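PDB 4Q0W: DNA repair protein RAD2 from Saccharomyces cerevisiae, which cuts single-stranded DNA as a magnesium-dependent endonuclease and is essential for the incision step of excision repair of UV-induced, bulky-adduct and cross-link damage. Local coordinates for residues D271-G276 and N300-D305; E284-N287 and L293-K296; A237-S242 and K249-V254. All blocks are in the same frame, centred on the assembly; numbering follows the deposited sequence.

Overall arrangement
All three contacts lie in the helical part of the catalytic core that follows the central mixed sheet, on one side of the chain's centre. Contact 3 comes first along the chain and joins helix 230-240 to the start of helix 253-263. Contact 1 then closes a loop from helix 266-278 to the segment after helix 288-299, and contact 2 is nested inside that loop. Centres of contacts 1 and 2 are about 12 Å apart, those of 1 and 3 about 15 Å, and those of 2 and 3 about 19 Å. Arg-294 bonds to helix 266-278, and Lys-296 reaches the Gly-250 carbonyl, so helix 288-299 is tied to both helix 266-278 and the DNA- and potassium-binding turn.

Contact 1 (D271-G276 and N300-D305); sequences DWYNNG and NEIILD
Tyr-273 reaches across from helix 266-278 to the chain that leaves helix 288-299, and its OH donates a hydrogen bond of 3.0 Å to Ile-302 O. The acceptor lies at the edge of the ring, near its plane, while the hydroxyl approaches tilted by 25° from the carbonyl plane. With CG anti to the backbone N (chi1 -179°), the ring extends straight toward the loop. Here the packing is tight: Leu-304 crosses the tyrosine at about a right angle, its CD1 methyl 3.6 Å from Tyr-273 CD2. Tyrosine suits the place because one side chain supplies both an apolar surface for the leucine and a donor for a backbone oxygen in a loop that forms no strand. With a phenylalanine here, the carbonyl of Ile-302 would probably lose its phenolic mate and the loop would be held less firmly.

The other side is more polar and nearer to solvent. Asn-274 ND2 donates to Leu-304 O over 2.9 Å, almost straight at 173° and in the carbonyl plane. The other end of the same amide works through solvent: a water donates to Asn-274 OD1 at 2.8 Å and accepts from Leu-304 N, also at 2.8 Å. The amide thus serves the O of Leu-304 directly and its N through the water.

Glu-301, with positive phi, ends helix 288-299 in a Schellman motif and turns the chain back toward helix 266-278. Leu-297 of helix 288-299 packs on both Tyr-273 and Ile-302, while Leu-304 rests against Phe-269 and Lys-270 of helix 266-278.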
loop_
_atom_site.group_PDB
_atom_site.type_symbol
_atom_site.label_atom_id
_atom_site.label_comp_id
_atom_site.label_asym_id
_atom_site.label_seq_id
_atom_site.Cartn_x
_atom_site.Cartn_y
_atom_site.Cartn_z
ATOM N N ASP A 271 -20.718 -0.400 20.869
ATOM C CA ASP A 271 -22.011 0.222 21.163
ATOM C C ASP A 271 -22.308 1.342 20.157
ATOM O O ASP A 271 -23.410 1.419 19.598
ATOM C CB ASP A 271 -22.055 0.748 22.609
ATOM C CG ASP A 271 -22.119 -0.375 23.640
ATOM O OD1 ASP A 271 -22.477 -1.517 23.275
ATOM O OD2 ASP A 271 -21.801 -0.119 24.823
ATOM N N TRP A 272 -21.314 2.181 19.892
ATOM C CA TRP A 272 -21.478 3.247 18.901
ATOM C C TRP A 272 -21.885 2.716 17.523
ATOM O O TRP A 272 -22.822 3.216 16.894
ATOM C CB TRP A 272 -20.190 4.056 18.758
ATOM C CG TRP A 272 -20.193 4.866 17.513
ATOM C CD1 TRP A 272 -20.837 6.065 17.310
ATOM C CD2 TRP A 272 -19.554 4.540 16.272
ATOM N NE1 TRP A 272 -20.626 6.499 16.020
ATOM C CE2 TRP A 272 -19.840 5.586 15.364
ATOM C CE3 TRP A 272 -18.753 3.480 15.847
ATOM C CZ2 TRP A 272 -19.353 5.593 14.055
ATOM C CZ3 TRP A 272 -18.280 3.483 14.546
ATOM C CH2 TRP A 272 -18.579 4.534 13.666
ATOM N N TYR A 273 -21.169 1.704 17.053
ATOM C CA TYR A 273 -21.431 1.119 15.742
ATOM C C TYR A 273 -22.794 0.448 15.705
ATOM O O TYR A 273 -23.613 0.731 14.832
ATOM C CB TYR A 273 -20.352 0.080 15.435
ATOM C CG TYR A 273 -20.466 -0.599 14.092
ATOM C CD1 TYR A 273 -20.466 0.136 12.909
ATOM C CD2 TYR A 273 -20.509 -1.976 14.001
ATOM C CE1 TYR A 273 -20.541 -0.491 11.683
ATOM C CE2 TYR A 273 -20.567 -2.614 12.777
ATOM C CZ TYR A 273 -20.584 -1.869 11.625
ATOM O OH TYR A 273 -20.649 -2.513 10.410
ATOM N N ASN A 274 -23.027 -0.457 16.650
ATOM C CA ASN A 274 -24.275 -1.207 16.670
ATOM C C ASN A 274 -25.506 -0.342 16.922
ATOM O O ASN A 274 -26.519 -0.496 16.232
ATOM C CB ASN A 274 -24.197 -2.360 17.665
ATOM C CG ASN A 274 -23.284 -3.473 17.181
ATOM O OD1 ASN A 274 -22.873 -3.481 16.025
ATOM N ND2 ASN A 274 -22.995 -4.432 18.049
ATOM N N ASN A 275 -25.435 0.559 17.901
ATOM C CA ASN A 275 -26.584 1.424 18.175
ATOM C C ASN A 275 -26.972 2.248 16.953
ATOM O O ASN A 275 -28.159 2.433 16.665
ATOM C CB ASN A 275 -26.322 2.370 19.348
ATOM C CG ASN A 275 -26.183 1.647 20.665
ATOM O OD1 ASN A 275 -26.476 0.458 20.775
ATOM N ND2 ASN A 275 -25.742 2.372 21.683
ATOM N N GLY A 276 -25.964 2.747 16.242
ATOM C CA GLY A 276 -26.194 3.570 15.067
ATOM C C GLY A 276 -26.660 2.775 13.862
ATOM O O GLY A 276 -27.362 3.304 12.993
ATOM N N ASN A 300 -16.758 -2.975 4.726
ATOM C CA ASN A 300 -15.959 -4.146 5.090
ATOM C C ASN A 300 -16.762 -5.262 5.773
ATOM O O ASN A 300 -16.178 -6.236 6.247
ATOM C CB ASN A 300 -14.737 -3.747 5.936
ATOM C CG ASN A 300 -13.664 -3.057 5.103
ATOM O OD1 ASN A 300 -13.579 -3.279 3.893
ATOM N ND2 ASN A 300 -12.849 -2.211 5.742
ATOM N N GLU A 301 -18.085 -5.103 5.814
ATOM C CA GLU A 301 -18.990 -6.119 6.361
ATOM C C GLU A 301 -18.638 -6.468 7.800
ATOM O O GLU A 301 -18.622 -7.632 8.181
ATOM C CB GLU A 301 -18.972 -7.377 5.484
ATOM C CG GLU A 301 -19.499 -7.126 4.062
ATOM C CD GLU A 301 -19.658 -8.408 3.255
ATOM O OE1 GLU A 301 -18.824 -9.330 3.401
ATOM O OE2 GLU A 301 -20.628 -8.494 2.476
ATOM N N ILE A 302 -18.336 -5.450 8.597
ATOM C CA ILE A 302 -17.870 -5.696 9.953
ATOM C C ILE A 302 -19.049 -6.062 10.851
ATOM O O ILE A 302 -20.091 -5.408 10.822
ATOM C CB ILE A 302 -17.135 -4.470 10.545
ATOM C CG1 ILE A 302 -15.905 -4.108 9.698
ATOM C CG2 ILE A 302 -16.725 -4.755 11.996
ATOM C CD1 ILE A 302 -14.843 -5.195 9.647
ATOM N N ILE A 303 -18.870 -7.111 11.638
ATOM C CA ILE A 303 -19.858 -7.531 12.614
ATOM C C ILE A 303 -19.195 -7.493 13.979
ATOM O O ILE A 303 -18.189 -8.164 14.198
ATOM C CB ILE A 303 -20.332 -8.974 12.335
ATOM C CG1 ILE A 303 -20.974 -9.072 10.950
ATOM C CG2 ILE A 303 -21.313 -9.446 13.419
ATOM C CD1 ILE A 303 -21.125 -10.503 10.465
ATOM N N LEU A 304 -19.744 -6.706 14.892
ATOM C CA LEU A 304 -19.227 -6.682 16.261
ATOM C C LEU A 304 -20.272 -7.288 17.190
ATOM O O LEU A 304 -21.310 -6.664 17.477
ATOM C CB LEU A 304 -18.873 -5.260 16.689
ATOM C CG LEU A 304 -18.007 -4.511 15.670
ATOM C CD1 LEU A 304 -17.792 -3.066 16.109
ATOM C CD2 LEU A 304 -16.653 -5.212 15.515
ATOM N N ASP A 305 -19.988 -8.505 17.647
ATOM C CA ASP A 305 -20.933 -9.291 18.423
ATOM C C ASP A 305 -20.469 -9.386 19.875
ATOM O O ASP A 305 -19.676 -8.556 20.321
ATOM C CB ASP A 305 -21.077 -10.678 17.794
ATOM C CG ASP A 305 -19.732 -11.388 17.611
ATOM O OD1 ASP A 305 -18.784 -11.139 18.397
ATOM O OD2 ASP A 305 -19.626 -12.227 16.685
HETATM O O HOH W 1 -22.223 -5.555 14.304
#

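Contact 2 (E284-N287 and L293-K296); sequences ETEN and LRKK
Arg-294 NH2 donates both to Glu-286 OE2, at 3.2 Å, and to the main-chain oxygen of Trp-272. The first bond belongs to a bidentate, side-on salt bridge that links the loop before helix 288-299 to the second turn of that helix. Its other half runs from Arg-294 NE to Glu-286 OE1 over 3.0 Å, with an N-H...O angle of 163°. Carboxylate and guanidinium are nearly coplanar, their planes 19° apart, and each oxygen accepts through its syn lone pair.

Arginine suits the place because its three nitrogens can serve several acceptors at once. NH1 bonds to Tyr-273 O, its strongest partner, and to Gln-277 OE1, so the guanidinium edge is shared between the glutamate and the later part of helix 266-278. These bonds fix the rotation of the planar group, while Trp-272 adds a cation-pi contact. The carboxylate probably offsets the positive charge of this largely buried group. Arg-294 CG stands anti to the backbone N, and a bend at chi3 (-59°) turns the guanidinium edge to the carboxylate.

Glu-286 extends beyond CG to meet the arginine, and its OE2 also accepts a weak hydrogen bond from Trp-272 NE1.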
loop_
_atom_site.group_PDB
_atom_site.type_symbol
_atom_site.label_atom_id
_atom_site.label_comp_id
_atom_site.label_asym_id
_atom_site.label_seq_id
_atom_site.Cartn_x
_atom_site.Cartn_y
_atom_site.Cartn_z
ATOM N N GLU A 284 -27.608 10.734 12.192
ATOM C CA GLU A 284 -27.735 12.092 11.658
ATOM C C GLU A 284 -26.805 13.102 12.333
ATOM O O GLU A 284 -26.343 14.054 11.703
ATOM C CB GLU A 284 -29.188 12.571 11.749
ATOM N N THR A 285 -26.510 12.869 13.607
ATOM C CA THR A 285 -25.763 13.835 14.401
ATOM C C THR A 285 -24.263 13.555 14.470
ATOM O O THR A 285 -23.496 14.392 14.960
ATOM C CB THR A 285 -26.317 13.900 15.833
ATOM O OG1 THR A 285 -25.926 12.722 16.550
ATOM C CG2 THR A 285 -27.841 13.993 15.806
ATOM N N GLU A 286 -23.839 12.387 13.992
ATOM C CA GLU A 286 -22.427 12.024 14.113
ATOM C C GLU A 286 -21.527 12.808 13.149
ATOM O O GLU A 286 -21.956 13.227 12.068
ATOM C CB GLU A 286 -22.200 10.501 14.036
ATOM C CG GLU A 286 -22.481 9.836 12.702
ATOM C CD GLU A 286 -22.428 8.309 12.790
ATOM O OE1 GLU A 286 -22.181 7.668 11.746
ATOM O OE2 GLU A 286 -22.644 7.749 13.893
ATOM N N ASN A 287 -20.284 13.021 13.567
ATOM C CA ASN A 287 -19.374 13.882 12.828
ATOM C C ASN A 287 -18.758 13.217 11.603
ATOM O O ASN A 287 -19.160 12.120 11.203
ATOM C CB ASN A 287 -18.285 14.435 13.755
ATOM C CG ASN A 287 -17.550 13.345 14.519
ATOM O OD1 ASN A 287 -17.375 12.232 14.023
ATOM N ND2 ASN A 287 -17.112 13.665 15.733
ATOM N N LEU A 293 -15.932 6.525 9.279
ATOM C CA LEU A 293 -15.584 5.244 9.886
ATOM C C LEU A 293 -16.723 4.232 9.714
ATOM O O LEU A 293 -16.486 3.076 9.354
ATOM C CB LEU A 293 -15.239 5.424 11.362
ATOM C CG LEU A 293 -14.982 4.149 12.168
ATOM C CD1 LEU A 293 -13.908 3.293 11.521
ATOM C CD2 LEU A 293 -14.601 4.508 13.596
ATOM N N ARG A 294 -17.955 4.672 9.954
ATOM C CA ARG A 294 -19.099 3.776 9.825
ATOM C C ARG A 294 -19.199 3.231 8.409
ATOM O O ARG A 294 -19.353 2.028 8.210
ATOM C CB ARG A 294 -20.399 4.477 10.191
ATOM C CG ARG A 294 -21.620 3.567 10.082
ATOM C CD ARG A 294 -22.892 4.289 10.510
ATOM N NE ARG A 294 -22.799 4.772 11.888
ATOM C CZ ARG A 294 -23.002 4.013 12.963
ATOM N NH1 ARG A 294 -23.295 2.726 12.826
ATOM N NH2 ARG A 294 -22.900 4.537 14.178
ATOM N N LYS A 295 -19.106 4.126 7.430
ATOM C CA LYS A 295 -19.176 3.734 6.028
ATOM C C LYS A 295 -18.125 2.673 5.712
ATOM O O LYS A 295 -18.399 1.699 5.007
ATOM C CB LYS A 295 -18.995 4.955 5.123
ATOM C CG LYS A 295 -19.746 4.868 3.804
ATOM C CD LYS A 295 -19.073 3.928 2.812
ATOM C CE LYS A 295 -20.092 3.014 2.144
ATOM N NZ LYS A 295 -20.736 2.093 3.126
ATOM N N LYS A 296 -16.928 2.857 6.252
ATOM C CA LYS A 296 -15.850 1.890 6.055
ATOM C C LYS A 296 -16.159 0.519 6.675
ATOM O O LYS A 296 -15.914 -0.521 6.052
ATOM C CB LYS A 296 -14.540 2.435 6.625
ATOM C CG LYS A 296 -13.392 1.454 6.539
ATOM C CD LYS A 296 -12.082 2.128 6.902
ATOM C CE LYS A 296 -10.940 1.131 6.871
ATOM N NZ LYS A 296 -9.657 1.786 7.230
#

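Contact 3 (A237-S242 and K249-V254); sequences AQLLGS and KGMGPV. With K (potassium ion), chain F; nucleotides of chain D.
Leu-240 lays its CD2 methyl against the peptide joining Gly-252 to Pro-253, 3.5 Å from Gly-252 C. Its chi1 of -66° sets CG beside the backbone N, and the branch reaches the turn although the CB points neither at it nor away. Beside it, Met-251 packs its CB 3.5 Å from Leu-239 O and 4.1 Å from Leu-239 CB. The methionine chain then bends away, and its CE methyl ends against Leu-293 and Lys-296 of helix 288-299, as suits a flexible apolar side chain.

Next to this apolar seam, backbone atoms of the same turn face the ion and the DNA. Potassium is bound by Met-251 O at 3.1 Å, by Leu-248 O, by OP2 of DC10 of chain D at 3.0 Å and by three waters, one of which donates to Leu-240 O over 2.9 Å. Gly-250 N grips OP1 of the same phosphate at 2.7 Å, and Val-254 N, at the start of helix 253-263, bonds to OP2 of DA9 of chain D at 3.2 Å. That helix end would probably help attract the phosphate.

Glycine fits twice: Gly-250 has positive phi, and a CB on Gly-252 would collide with the DA9 sugar-phosphate oxygen O5'. Two helices joined by a loop form the helix-two-turn-helix element of the XPG/FEN1 nucleases, which holds DNA by its phosphates, here through main-chain N-H groups and the ion.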
loop_
_atom_site.group_PDB
_atom_site.type_symbol
_atom_site.label_atom_id
_atom_site.label_comp_id
_atom_site.label_asym_id
_atom_site.label_seq_id
_atom_site.Cartn_x
_atom_site.Cartn_y
_atom_site.Cartn_z
ATOM N N ALA A 237 -4.715 -5.202 19.803
ATOM C CA ALA A 237 -4.481 -6.514 19.200
ATOM C C ALA A 237 -5.755 -6.989 18.492
ATOM O O ALA A 237 -5.705 -7.576 17.403
ATOM C CB ALA A 237 -4.040 -7.510 20.250
ATOM N N GLN A 238 -6.904 -6.702 19.098
ATOM C CA GLN A 238 -8.179 -7.143 18.530
ATOM C C GLN A 238 -8.642 -6.329 17.327
ATOM O O GLN A 238 -9.653 -6.655 16.696
ATOM C CB GLN A 238 -9.252 -7.170 19.621
ATOM C CG GLN A 238 -8.964 -8.257 20.643
ATOM C CD GLN A 238 -9.766 -8.094 21.902
ATOM O OE1 GLN A 238 -10.952 -8.424 21.942
ATOM N NE2 GLN A 238 -9.125 -7.579 22.947
ATOM N N LEU A 239 -7.914 -5.265 17.004
ATOM C CA LEU A 239 -8.184 -4.544 15.764
ATOM C C LEU A 239 -7.153 -4.954 14.705
ATOM O O LEU A 239 -7.497 -5.266 13.554
ATOM C CB LEU A 239 -8.131 -3.029 15.999
ATOM C CG LEU A 239 -9.164 -2.504 16.993
ATOM C CD1 LEU A 239 -8.921 -1.028 17.294
ATOM C CD2 LEU A 239 -10.593 -2.750 16.494
ATOM N N LEU A 240 -5.893 -4.954 15.125
ATOM C CA LEU A 240 -4.748 -5.178 14.248
ATOM C C LEU A 240 -4.555 -6.654 13.918
ATOM O O LEU A 240 -4.093 -6.997 12.822
ATOM C CB LEU A 240 -3.478 -4.645 14.921
ATOM C CG LEU A 240 -3.439 -3.127 15.104
ATOM C CD1 LEU A 240 -2.279 -2.714 15.997
ATOM C CD2 LEU A 240 -3.319 -2.495 13.723
ATOM N N GLY A 241 -4.904 -7.521 14.867
ATOM C CA GLY A 241 -4.631 -8.944 14.737
ATOM C C GLY A 241 -3.351 -9.347 15.461
ATOM O O GLY A 241 -2.392 -8.568 15.525
ATOM N N SER A 242 -3.333 -10.569 16.000
ATOM C CA SER A 242 -2.140 -11.127 16.628
ATOM C C SER A 242 -2.303 -12.634 16.604
ATOM O O SER A 242 -3.196 -13.149 15.930
ATOM C CB SER A 242 -2.018 -10.671 18.079
ATOM O OG SER A 242 -3.041 -11.270 18.881
ATOM N N LYS A 249 -10.926 -6.508 9.448
ATOM C CA LYS A 249 -10.560 -6.064 8.108
ATOM C C LYS A 249 -10.594 -4.538 8.031
ATOM O O LYS A 249 -11.496 -3.895 8.579
ATOM C CB LYS A 249 -11.496 -6.662 7.060
ATOM C CG LYS A 249 -11.249 -6.124 5.652
ATOM C CD LYS A 249 -12.179 -6.741 4.623
ATOM C CE LYS A 249 -11.873 -6.184 3.232
ATOM N NZ LYS A 249 -12.820 -6.694 2.204
ATOM N N GLY A 250 -9.590 -3.954 7.385
ATOM C CA GLY A 250 -9.550 -2.515 7.215
ATOM C C GLY A 250 -8.870 -1.793 8.365
ATOM O O GLY A 250 -8.561 -0.606 8.247
ATOM N N MET A 251 -8.636 -2.491 9.477
ATOM C CA MET A 251 -7.970 -1.849 10.605
ATOM C C MET A 251 -6.444 -2.016 10.570
ATOM O O MET A 251 -5.901 -3.028 11.027
ATOM C CB MET A 251 -8.523 -2.345 11.941
ATOM C CG MET A 251 -9.991 -2.011 12.182
ATOM S SD MET A 251 -10.301 -0.259 12.555
ATOM C CE MET A 251 -11.027 0.247 10.985
ATOM N N GLY A 252 -5.760 -1.006 10.041
ATOM C CA GLY A 252 -4.311 -0.939 10.136
ATOM C C GLY A 252 -3.927 -0.065 11.318
ATOM O O GLY A 252 -4.802 0.351 12.082
ATOM N N PRO A 253 -2.619 0.222 11.473
ATOM C CA PRO A 253 -2.149 0.942 12.659
ATOM C C PRO A 253 -2.767 2.328 12.784
ATOM O O PRO A 253 -2.978 2.784 13.912
ATOM C CB PRO A 253 -0.629 1.042 12.444
ATOM C CG PRO A 253 -0.418 0.793 10.966
ATOM C CD PRO A 253 -1.520 -0.128 10.553
ATOM N N VAL A 254 -3.051 2.989 11.662
ATOM C CA VAL A 254 -3.622 4.329 11.719
ATOM C C VAL A 254 -5.051 4.284 12.247
ATOM O O VAL A 254 -5.394 4.975 13.208
ATOM C CB VAL A 254 -3.659 5.001 10.340
ATOM C CG1 VAL A 254 -4.306 6.386 10.449
ATOM C CG2 VAL A 254 -2.256 5.115 9.755
HETATM K K K F . -6.410 -5.827 9.778
ATOM P P DA D 9 -4.557 1.932 8.164
ATOM O OP1 DA D 9 -5.617 1.751 9.191
ATOM O OP2 DA D 9 -3.138 2.021 8.597
ATOM O "O5'" DA D 9 -4.700 0.770 7.069
ATOM C "C5'" DA D 9 -5.951 0.600 6.407
ATOM C "C4'" DA D 9 -5.869 -0.550 5.427
ATOM O "O4'" DA D 9 -4.950 -0.217 4.355
ATOM C "C3'" DA D 9 -5.373 -1.878 5.997
ATOM O "O3'" DA D 9 -6.287 -2.851 5.536
ATOM C "C2'" DA D 9 -3.970 -2.059 5.406
ATOM C "C1'" DA D 9 -4.123 -1.330 4.075
ATOM N N9 DA D 9 -2.913 -0.744 3.513
ATOM C C8 DA D 9 -2.063 0.136 4.137
ATOM N N7 DA D 9 -1.065 0.517 3.383
ATOM C C5 DA D 9 -1.277 -0.144 2.180
ATOM C C6 DA D 9 -0.550 -0.157 0.973
ATOM N N6 DA D 9 0.569 0.564 0.800
ATOM N N1 DA D 9 -1.023 -0.931 -0.037
ATOM C C2 DA D 9 -2.147 -1.641 0.166
ATOM N N3 DA D 9 -2.905 -1.712 1.271
ATOM C C4 DA D 9 -2.414 -0.929 2.241
ATOM P P DC D 10 -6.187 -4.376 6.046
ATOM O OP1 DC D 10 -7.571 -4.915 5.933
ATOM O OP2 DC D 10 -5.446 -4.449 7.331
ATOM O "O5'" DC D 10 -5.276 -5.075 4.938
ATOM C "C5'" DC D 10 -5.829 -5.077 3.628
ATOM C "C4'" DC D 10 -4.877 -5.774 2.685
ATOM O "O4'" DC D 10 -3.748 -4.913 2.410
ATOM C "C3'" DC D 10 -4.311 -7.096 3.205
ATOM O "O3'" DC D 10 -4.689 -8.045 2.213
ATOM C "C2'" DC D 10 -2.798 -6.852 3.296
ATOM C "C1'" DC D 10 -2.599 -5.717 2.286
ATOM N N1 DC D 10 -1.472 -4.760 2.472
ATOM C C2 DC D 10 -0.588 -4.568 1.400
ATOM O O2 DC D 10 -0.766 -5.222 0.368
ATOM N N3 DC D 10 0.439 -3.694 1.532
ATOM C C4 DC D 10 0.585 -3.016 2.669
ATOM N N4 DC D 10 1.610 -2.160 2.736
ATOM C C5 DC D 10 -0.314 -3.190 3.775
ATOM C C6 DC D 10 -1.324 -4.062 3.639
ATOM P P DG D 8 -3.020 8.290 6.387
ATOM O OP1 DG D 8 -3.768 8.902 7.516
ATOM O OP2 DG D 8 -1.539 8.329 6.316
ATOM O "O5'" DG D 8 -3.421 6.745 6.252
ATOM C "C5'" DG D 8 -4.796 6.434 6.186
ATOM C "C4'" DG D 8 -4.918 4.980 5.812
ATOM O "O4'" DG D 8 -4.533 4.802 4.428
ATOM C "C3'" DG D 8 -4.053 4.047 6.659
ATOM O "O3'" DG D 8 -4.990 3.265 7.377
ATOM C "C2'" DG D 8 -3.192 3.292 5.636
ATOM C "C1'" DG D 8 -3.922 3.539 4.321
ATOM N N9 DG D 8 -3.074 3.545 3.133
ATOM C C8 DG D 8 -1.920 4.257 2.881
ATOM N N7 DG D 8 -1.417 4.012 1.700
ATOM C C5 DG D 8 -2.298 3.092 1.134
ATOM C C6 DG D 8 -2.282 2.458 -0.130
ATOM O O6 DG D 8 -1.452 2.600 -1.035
ATOM N N1 DG D 8 -3.360 1.590 -0.288
ATOM C C2 DG D 8 -4.337 1.371 0.661
ATOM N N2 DG D 8 -5.320 0.507 0.354
ATOM N N3 DG D 8 -4.360 1.963 1.846
ATOM C C4 DG D 8 -3.313 2.798 2.009
HETATM O O HOH W 2 -3.926 -5.974 10.619
HETATM O O HOH W 3 -6.046 -8.079 11.005
HETATM O O HOH W 4 -6.788 -7.957 8.401
#